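PDB 2GFI: phytase from Debaryomyces castellii, which hydrolyses phytate (inositol hexakisphosphate), releasing phosphate as a 3-phytase of the histidine acid phosphatase family. Local coordinates for residues 226-238 with 274-286. Sequence-based numbering, arbitrary orientation.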
ATOM      1  N   TYR A 226     -13.814 -16.819  30.937  1.00 29.56           N
ATOM      2  CA  TYR A 226     -12.660 -16.290  30.215  1.00 27.95           C
ATOM      3  C   TYR A 226     -12.021 -15.115  30.976  1.00 27.60           C
ATOM      4  O   TYR A 226     -12.721 -14.265  31.525  1.00 28.21           O
ATOM      5  CB  TYR A 226     -13.055 -15.894  28.794  1.00 26.71           C
ATOM      6  CG  TYR A 226     -11.883 -15.361  28.003  1.00 26.12           C
ATOM      7  CD1 TYR A 226     -10.823 -16.196  27.636  1.00 25.10           C
ATOM      8  CD2 TYR A 226     -11.816 -14.030  27.647  1.00 23.68           C
ATOM      9  CE1 TYR A 226      -9.751 -15.720  26.942  1.00 24.33           C
ATOM     10  CE2 TYR A 226     -10.745 -13.540  26.944  1.00 22.75           C
ATOM     11  CZ  TYR A 226      -9.718 -14.389  26.585  1.00 25.06           C
ATOM     12  OH  TYR A 226      -8.638 -13.902  25.868  1.00 24.40           O
ATOM     13  N   THR A 227     -10.697 -15.084  31.007  1.00 26.85           N
ATOM     14  CA  THR A 227      -9.932 -14.082  31.747  1.00 26.53           C
ATOM     15  C   THR A 227     -10.378 -12.626  31.538  1.00 26.94           C
ATOM     16  O   THR A 227     -10.725 -12.219  30.426  1.00 26.82           O
ATOM     17  CB  THR A 227      -8.428 -14.251  31.405  1.00 26.42           C
ATOM     18  OG1 THR A 227      -7.652 -13.256  32.090  1.00 25.38           O
ATOM     19  CG2 THR A 227      -8.161 -14.027  29.871  1.00 25.76           C
ATOM     20  N   THR A 228     -10.385 -11.858  32.628  1.00 27.10           N
ATOM     21  CA  THR A 228     -10.640 -10.408  32.605  1.00 26.62           C
ATOM     22  C   THR A 228      -9.416  -9.691  33.139  1.00 26.49           C
ATOM     23  O   THR A 228      -9.427  -8.490  33.297  1.00 26.43           O
ATOM     24  CB  THR A 228     -11.848 -10.015  33.502  1.00 26.85           C
ATOM     25  OG1 THR A 228     -11.707 -10.633  34.798  1.00 28.59           O
ATOM     26  CG2 THR A 228     -13.156 -10.575  32.973  1.00 25.99           C
ATOM     27  N   GLU A 229      -8.357 -10.435  33.420  1.00 27.15           N
ATOM     28  CA  GLU A 229      -7.138  -9.876  34.006  1.00 28.13           C
ATOM     29  C   GLU A 229      -6.558  -8.747  33.168  1.00 27.02           C
ATOM     30  O   GLU A 229      -6.041  -7.780  33.702  1.00 27.17           O
ATOM     31  CB  GLU A 229      -6.103 -10.974  34.229  1.00 29.47           C
ATOM     32  CG  GLU A 229      -6.685 -12.117  35.066  1.00 36.27           C
ATOM     33  CD  GLU A 229      -5.792 -13.357  35.123  1.00 43.52           C
ATOM     34  OE1 GLU A 229      -4.746 -13.230  35.820  1.00 43.30           O
ATOM     35  OE2 GLU A 229      -6.156 -14.434  34.469  1.00 44.32           O
ATOM     36  N   TYR A 230      -6.667  -8.850  31.850  1.00 25.99           N
ATOM     37  CA  TYR A 230      -6.130  -7.820  30.976  1.00 24.57           C
ATOM     38  C   TYR A 230      -6.843  -6.494  31.248  1.00 23.60           C
ATOM     39  O   TYR A 230      -6.268  -5.442  31.068  1.00 23.98           O
ATOM     40  CB  TYR A 230      -6.246  -8.246  29.503  1.00 24.01           C
ATOM     41  CG  TYR A 230      -7.637  -8.165  28.936  1.00 22.65           C
ATOM     42  CD1 TYR A 230      -8.066  -7.019  28.280  1.00 22.00           C
ATOM     43  CD2 TYR A 230      -8.525  -9.234  29.040  1.00 21.73           C
ATOM     44  CE1 TYR A 230      -9.351  -6.941  27.735  1.00 21.95           C
ATOM     45  CE2 TYR A 230      -9.807  -9.168  28.489  1.00 21.57           C
ATOM     46  CZ  TYR A 230     -10.210  -8.005  27.855  1.00 23.14           C
ATOM     47  OH  TYR A 230     -11.482  -7.877  27.345  1.00 25.04           O
ATOM     48  N   LEU A 231      -8.100  -6.557  31.687  1.00 23.51           N
ATOM     49  CA  LEU A 231      -8.878  -5.357  32.029  1.00 22.98           C
ATOM     50  C   LEU A 231      -8.292  -4.682  33.257  1.00 23.30           C
ATOM     51  O   LEU A 231      -8.083  -3.466  33.271  1.00 23.52           O
ATOM     52  CB  LEU A 231     -10.357  -5.671  32.220  1.00 22.64           C
ATOM     53  CG  LEU A 231     -11.087  -6.155  30.952  1.00 22.69           C
ATOM     54  CD1 LEU A 231     -12.437  -6.716  31.361  1.00 22.06           C
ATOM     55  CD2 LEU A 231     -11.235  -5.050  29.893  1.00 20.04           C
ATOM     56  N   THR A 232      -7.965  -5.488  34.258  1.00 23.45           N
ATOM     57  CA  THR A 232      -7.345  -4.992  35.464  1.00 24.13           C
ATOM     58  C   THR A 232      -6.004  -4.361  35.162  1.00 24.12           C
ATOM     59  O   THR A 232      -5.690  -3.280  35.683  1.00 24.01           O
ATOM     60  CB  THR A 232      -7.183  -6.124  36.418  1.00 24.55           C
ATOM     61  OG1 THR A 232      -8.478  -6.688  36.653  1.00 26.02           O
ATOM     62  CG2 THR A 232      -6.727  -5.604  37.789  1.00 25.79           C
ATOM     63  N   LYS A 233      -5.224  -5.010  34.300  1.00 23.88           N
ATOM     64  CA  LYS A 233      -3.921  -4.484  33.965  1.00 24.40           C
ATOM     65  C   LYS A 233      -4.077  -3.184  33.214  1.00 23.75           C
ATOM     66  O   LYS A 233      -3.345  -2.237  33.477  1.00 23.62           O
ATOM     67  CB  LYS A 233      -3.092  -5.477  33.148  1.00 24.98           C
ATOM     68  CG  LYS A 233      -2.753  -6.770  33.903  1.00 28.74           C
ATOM     69  CD  LYS A 233      -2.112  -7.790  32.967  1.00 34.72           C
ATOM     70  CE  LYS A 233      -1.263  -8.788  33.726  1.00 34.02           C
ATOM     71  NZ  LYS A 233      -2.143  -9.830  34.341  1.00 45.37           N
ATOM     72  N   ALA A 234      -5.043  -3.125  32.300  1.00 22.86           N
ATOM     73  CA  ALA A 234      -5.227  -1.908  31.519  1.00 22.69           C
ATOM     74  C   ALA A 234      -5.604  -0.783  32.495  1.00 22.70           C
ATOM     75  O   ALA A 234      -4.940   0.242  32.527  1.00 21.90           O
ATOM     76  CB  ALA A 234      -6.279  -2.105  30.450  1.00 21.83           C
ATOM     77  N   LEU A 235      -6.617  -1.034  33.334  1.00 22.94           N
ATOM     78  CA  LEU A 235      -7.049  -0.116  34.376  1.00 23.75           C
ATOM     79  C   LEU A 235      -5.908   0.359  35.269  1.00 23.79           C
ATOM     80  O   LEU A 235      -5.740   1.552  35.483  1.00 23.58           O
ATOM     81  CB  LEU A 235      -8.153  -0.764  35.224  1.00 23.82           C
ATOM     82  CG  LEU A 235      -8.865   0.139  36.237  1.00 24.63           C
ATOM     83  CD1 LEU A 235      -9.471   1.400  35.564  1.00 24.42           C
ATOM     84  CD2 LEU A 235      -9.917  -0.637  36.949  1.00 23.62           C
ATOM     85  N   ASN A 236      -5.113  -0.570  35.775  1.00 24.61           N
ATOM     86  CA  ASN A 236      -3.980  -0.189  36.620  1.00 25.62           C
ATOM     87  C   ASN A 236      -3.029   0.686  35.878  1.00 25.64           C
ATOM     88  O   ASN A 236      -2.435   1.570  36.478  1.00 26.65           O
ATOM     89  CB  ASN A 236      -3.233  -1.407  37.176  1.00 25.92           C
ATOM     90  CG  ASN A 236      -4.059  -2.180  38.137  1.00 26.03           C
ATOM     91  OD1 ASN A 236      -5.006  -1.657  38.694  1.00 27.28           O
ATOM     92  ND2 ASN A 236      -3.730  -3.439  38.326  1.00 29.71           N
ATOM     93  N   ARG A 237      -2.878   0.469  34.575  1.00 25.68           N
ATOM     94  CA  ARG A 237      -2.019   1.356  33.784  1.00 25.40           C
ATOM     95  C   ARG A 237      -2.587   2.773  33.726  1.00 25.68           C
ATOM     96  O   ARG A 237      -1.857   3.767  33.810  1.00 25.81           O
ATOM     97  CB  ARG A 237      -1.782   0.797  32.388  1.00 25.04           C
ATOM     98  CG  ARG A 237      -0.730   1.534  31.590  1.00 25.18           C
ATOM     99  CD  ARG A 237      -0.397   0.818  30.245  1.00 24.75           C
ATOM    100  NE  ARG A 237      -1.552   0.754  29.342  1.00 21.05           N
ATOM    101  CZ  ARG A 237      -2.258  -0.331  29.021  1.00 22.86           C
ATOM    102  NH1 ARG A 237      -1.945  -1.545  29.503  1.00 19.00           N
ATOM    103  NH2 ARG A 237      -3.301  -0.199  28.182  1.00 22.77           N
ATOM    104  N   PHE A 238      -3.900   2.855  33.577  1.00 25.92           N
ATOM    105  CA  PHE A 238      -4.598   4.140  33.487  1.00 25.84           C
ATOM    106  C   PHE A 238      -4.482   4.849  34.826  1.00 26.41           C
ATOM    107  O   PHE A 238      -4.239   6.062  34.882  1.00 26.69           O
ATOM    108  CB  PHE A 238      -6.059   3.902  33.097  1.00 24.44           C
ATOM    109  CG  PHE A 238      -6.218   3.255  31.736  1.00 23.91           C
ATOM    110  CD1 PHE A 238      -5.168   3.284  30.806  1.00 22.38           C
ATOM    111  CD2 PHE A 238      -7.397   2.615  31.388  1.00 20.70           C
ATOM    112  CE1 PHE A 238      -5.301   2.696  29.559  1.00 22.33           C
ATOM    113  CE2 PHE A 238      -7.544   2.023  30.142  1.00 20.48           C
ATOM    114  CZ  PHE A 238      -6.491   2.053  29.222  1.00 21.68           C
ATOM    115  N   ILE A 274      -5.606   3.642  23.558  1.00 18.43           N
ATOM    116  CA  ILE A 274      -5.289   3.399  24.980  1.00 18.47           C
ATOM    117  C   ILE A 274      -4.994   1.930  25.248  1.00 18.58           C
ATOM    118  O   ILE A 274      -4.591   1.560  26.346  1.00 19.01           O
ATOM    119  CB  ILE A 274      -6.448   3.903  25.866  1.00 18.30           C
ATOM    120  CG1 ILE A 274      -7.662   2.982  25.737  1.00 17.19           C
ATOM    121  CG2 ILE A 274      -6.775   5.374  25.530  1.00 17.55           C
ATOM    122  CD1 ILE A 274      -8.791   3.295  26.748  1.00 17.35           C
ATOM    123  N   PHE A 275      -5.185   1.085  24.234  1.00 18.64           N
ATOM    124  CA  PHE A 275      -4.981  -0.360  24.443  1.00 18.68           C
ATOM    125  C   PHE A 275      -3.786  -0.906  23.679  1.00 18.16           C
ATOM    126  O   PHE A 275      -3.429  -0.392  22.592  1.00 17.95           O
ATOM    127  CB  PHE A 275      -6.258  -1.147  24.088  1.00 18.50           C
ATOM    128  CG  PHE A 275      -7.406  -0.862  25.002  1.00 18.40           C
ATOM    129  CD1 PHE A 275      -7.293  -1.129  26.375  1.00 20.00           C
ATOM    130  CD2 PHE A 275      -8.583  -0.312  24.514  1.00 18.28           C
ATOM    131  CE1 PHE A 275      -8.326  -0.877  27.232  1.00 20.17           C
ATOM    132  CE2 PHE A 275      -9.636  -0.047  25.381  1.00 18.90           C
ATOM    133  CZ  PHE A 275      -9.507  -0.339  26.737  1.00 20.26           C
ATOM    134  N   THR A 276      -3.194  -1.950  24.242  1.00 17.81           N
ATOM    135  CA  THR A 276      -2.146  -2.695  23.570  1.00 17.56           C
ATOM    136  C   THR A 276      -2.789  -3.723  22.677  1.00 17.75           C
ATOM    137  O   THR A 276      -3.932  -4.093  22.911  1.00 17.76           O
ATOM    138  CB  THR A 276      -1.226  -3.402  24.569  1.00 17.89           C
ATOM    139  OG1 THR A 276      -1.973  -4.374  25.317  1.00 16.03           O
ATOM    140  CG2 THR A 276      -0.629  -2.395  25.600  1.00 17.90           C
ATOM    141  N   ASN A 277      -2.047  -4.203  21.670  1.00 18.22           N
ATOM    142  CA  ASN A 277      -2.526  -5.294  20.815  1.00 18.41           C
ATOM    143  C   ASN A 277      -2.985  -6.485  21.640  1.00 18.48           C
ATOM    144  O   ASN A 277      -4.012  -7.107  21.369  1.00 17.79           O
ATOM    145  CB  ASN A 277      -1.421  -5.738  19.845  1.00 18.21           C
ATOM    146  CG  ASN A 277      -1.181  -4.734  18.758  1.00 18.48           C
ATOM    147  OD1 ASN A 277      -1.303  -3.520  18.986  1.00 17.75           O
ATOM    148  ND2 ASN A 277      -0.861  -5.218  17.560  1.00 18.06           N
ATOM    149  N   GLU A 278      -2.221  -6.784  22.676  1.00 18.73           N
ATOM    150  CA  GLU A 278      -2.510  -7.929  23.509  1.00 22.14           C
ATOM    151  C   GLU A 278      -3.875  -7.775  24.225  1.00 20.04           C
ATOM    152  O   GLU A 278      -4.578  -8.740  24.405  1.00 20.86           O
ATOM    153  CB  GLU A 278      -1.326  -8.157  24.435  1.00 20.35           C
ATOM    154  CG  GLU A 278      -1.635  -8.944  25.692  1.00 26.31           C
ATOM    155  CD  GLU A 278      -0.383  -9.340  26.451  1.00 23.00           C
ATOM    156  OE1 GLU A 278       0.591  -8.537  26.495  1.00 31.62           O
ATOM    157  OE2 GLU A 278      -0.385 -10.469  26.995  1.00 34.34           O
ATOM    158  N   GLU A 279      -4.274  -6.549  24.562  1.00 19.95           N
ATOM    159  CA  GLU A 279      -5.565  -6.315  25.175  1.00 19.50           C
ATOM    160  C   GLU A 279      -6.673  -6.428  24.155  1.00 19.48           C
ATOM    161  O   GLU A 279      -7.690  -7.050  24.439  1.00 20.23           O
ATOM    162  CB  GLU A 279      -5.589  -4.961  25.886  1.00 20.00           C
ATOM    163  CG  GLU A 279      -4.736  -4.988  27.132  1.00 19.69           C
ATOM    164  CD  GLU A 279      -4.125  -3.658  27.546  1.00 23.32           C
ATOM    165  OE1 GLU A 279      -4.225  -2.615  26.819  1.00 21.38           O
ATOM    166  OE2 GLU A 279      -3.482  -3.682  28.636  1.00 26.18           O
ATOM    167  N   PHE A 280      -6.485  -5.842  22.974  1.00 18.23           N
ATOM    168  CA  PHE A 280      -7.459  -5.978  21.906  1.00 17.86           C
ATOM    169  C   PHE A 280      -7.707  -7.430  21.574  1.00 17.99           C
ATOM    170  O   PHE A 280      -8.846  -7.842  21.344  1.00 18.92           O
ATOM    171  CB  PHE A 280      -6.951  -5.315  20.617  1.00 17.94           C
ATOM    172  CG  PHE A 280      -7.074  -3.846  20.598  1.00 16.18           C
ATOM    173  CD1 PHE A 280      -8.321  -3.241  20.630  1.00 17.76           C
ATOM    174  CD2 PHE A 280      -5.940  -3.055  20.485  1.00 16.23           C
ATOM    175  CE1 PHE A 280      -8.439  -1.833  20.596  1.00 16.99           C
ATOM    176  CE2 PHE A 280      -6.033  -1.677  20.457  1.00 17.31           C
ATOM    177  CZ  PHE A 280      -7.293  -1.059  20.517  1.00 17.42           C
ATOM    178  N   ILE A 281      -6.640  -8.221  21.504  1.00 17.98           N
ATOM    179  CA  ILE A 281      -6.779  -9.627  21.123  1.00 17.57           C
ATOM    180  C   ILE A 281      -7.593 -10.429  22.160  1.00 18.03           C
ATOM    181  O   ILE A 281      -8.396 -11.318  21.809  1.00 18.04           O
ATOM    182  CB  ILE A 281      -5.373 -10.220  20.887  1.00 17.52           C
ATOM    183  CG1 ILE A 281      -4.785  -9.677  19.575  1.00 16.97           C
ATOM    184  CG2 ILE A 281      -5.406 -11.710  20.914  1.00 16.68           C
ATOM    185  CD1 ILE A 281      -3.259  -9.912  19.419  1.00 17.59           C
ATOM    186  N   GLN A 282      -7.406 -10.109  23.439  1.00 18.38           N
ATOM    187  CA  GLN A 282      -8.166 -10.785  24.489  1.00 19.06           C
ATOM    188  C   GLN A 282      -9.585 -10.262  24.510  1.00 19.39           C
ATOM    189  O   GLN A 282     -10.541 -11.028  24.620  1.00 19.51           O
ATOM    190  CB  GLN A 282      -7.509 -10.601  25.848  1.00 19.39           C
ATOM    191  CG  GLN A 282      -6.282 -11.427  25.967  1.00 20.56           C
ATOM    192  CD  GLN A 282      -5.412 -10.966  27.093  1.00 21.27           C
ATOM    193  OE1 GLN A 282      -4.727  -9.944  26.971  1.00 26.12           O
ATOM    194  NE2 GLN A 282      -5.422 -11.700  28.183  1.00 19.87           N
ATOM    195  N   TYR A 283      -9.729  -8.940  24.377  1.00 19.78           N
ATOM    196  CA  TYR A 283     -11.051  -8.399  24.191  1.00 19.66           C
ATOM    197  C   TYR A 283     -11.772  -9.110  23.040  1.00 20.17           C
ATOM    198  O   TYR A 283     -12.918  -9.549  23.200  1.00 20.20           O
ATOM    199  CB  TYR A 283     -11.047  -6.907  23.922  1.00 18.46           C
ATOM    200  CG  TYR A 283     -12.463  -6.421  23.610  1.00 17.37           C
ATOM    201  CD1 TYR A 283     -13.393  -6.218  24.640  1.00 16.65           C
ATOM    202  CD2 TYR A 283     -12.861  -6.171  22.300  1.00 14.83           C
ATOM    203  CE1 TYR A 283     -14.680  -5.762  24.381  1.00 16.12           C
ATOM    204  CE2 TYR A 283     -14.135  -5.716  22.018  1.00 15.79           C
ATOM    205  CZ  TYR A 283     -15.050  -5.518  23.070  1.00 17.58           C
ATOM    206  OH  TYR A 283     -16.312  -5.060  22.809  1.00 18.01           O
ATOM    207  N   SER A 284     -11.103  -9.164  21.879  1.00 20.73           N
ATOM    208  CA  SER A 284     -11.660  -9.774  20.684  1.00 20.98           C
ATOM    209  C   SER A 284     -12.139 -11.180  20.958  1.00 20.97           C
ATOM    210  O   SER A 284     -13.184 -11.593  20.483  1.00 20.77           O
ATOM    211  CB  SER A 284     -10.611  -9.833  19.587  1.00 21.08           C
ATOM    212  OG  SER A 284     -11.234 -10.194  18.365  1.00 21.54           O
ATOM    213  N   TYR A 285     -11.350 -11.931  21.719  1.00 21.61           N
ATOM    214  CA  TYR A 285     -11.699 -13.318  21.951  1.00 21.14           C
ATOM    215  C   TYR A 285     -12.872 -13.432  22.915  1.00 22.06           C
ATOM    216  O   TYR A 285     -13.680 -14.370  22.796  1.00 22.43           O
ATOM    217  CB  TYR A 285     -10.523 -14.135  22.425  1.00 21.28           C
ATOM    218  CG  TYR A 285     -10.899 -15.586  22.530  1.00 21.01           C
ATOM    219  CD1 TYR A 285     -11.361 -16.263  21.424  1.00 20.63           C
ATOM    220  CD2 TYR A 285     -10.855 -16.260  23.763  1.00 20.54           C
ATOM    221  CE1 TYR A 285     -11.742 -17.578  21.526  1.00 23.29           C
ATOM    222  CE2 TYR A 285     -11.223 -17.573  23.872  1.00 19.39           C
ATOM    223  CZ  TYR A 285     -11.664 -18.227  22.750  1.00 20.92           C
ATOM    224  OH  TYR A 285     -12.032 -19.553  22.800  1.00 22.01           O
ATOM    225  N   SER A 286     -13.001 -12.472  23.842  1.00 21.87           N
ATOM    226  CA  SER A 286     -14.184 -12.454  24.724  1.00 22.00           C
ATOM    227  C   SER A 286     -15.479 -12.285  23.931  1.00 21.98           C
ATOM    228  O   SER A 286     -16.527 -12.880  24.283  1.00 22.60           O
ATOM    229  CB  SER A 286     -14.056 -11.404  25.848  1.00 22.05           C
ATOM    230  OG  SER A 286     -14.209 -10.085  25.366  1.00 22.63           O
TER
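R237 reaches from helix 229-238 to grip E279 on helix 277-286, the charged link in a roughly antiparallel helix pair whose axes come within 10.0 Å and run at 143°. Both helices belong to the helical, strand-free region between strands 189-194 and 326-331 of the histidine phosphatase fold. The grip is end-on and bidentate: NH1 of R237 donates to OE2 of E279 at 2.8 Å, nearly straight at 174°, and NH2 donates to OE1, each on the syn lone pair, with the two flat groups nearly coplanar. The R237 chain is extended to CD and bends at chi3 (63°), which sets the guanidinium end-on to the carboxylate. NH2 of R237 also donates to I274 O at 2.9 Å, and its NE forms a salt bridge with E100. E279 is itself held by a capping box: its N donates to T276 OG1, and T276 N returns a bond to OE1 from above the carboxylate plane, so the N-terminus of helix 277-286 is tied to the salt bridge.

Most of the remaining packing is built around aromatic rings. Y230 is a knob among E279, Q282, Y283 and S286; Q282 CB makes a CH-pi contact over one face, 3.9 Å from the Y230 ring centroid, while L231 CG covers the other. Y226 offers a face to the edge of Y285 in a T-shaped pair, centroids 5.1 Å apart; their hydroxyls bond T357 OG1 and P353 O, respectively. At the other end, A234 CB meets the F275 ring edge, and F238 CZ touches I274 CD1 at 3.6 Å.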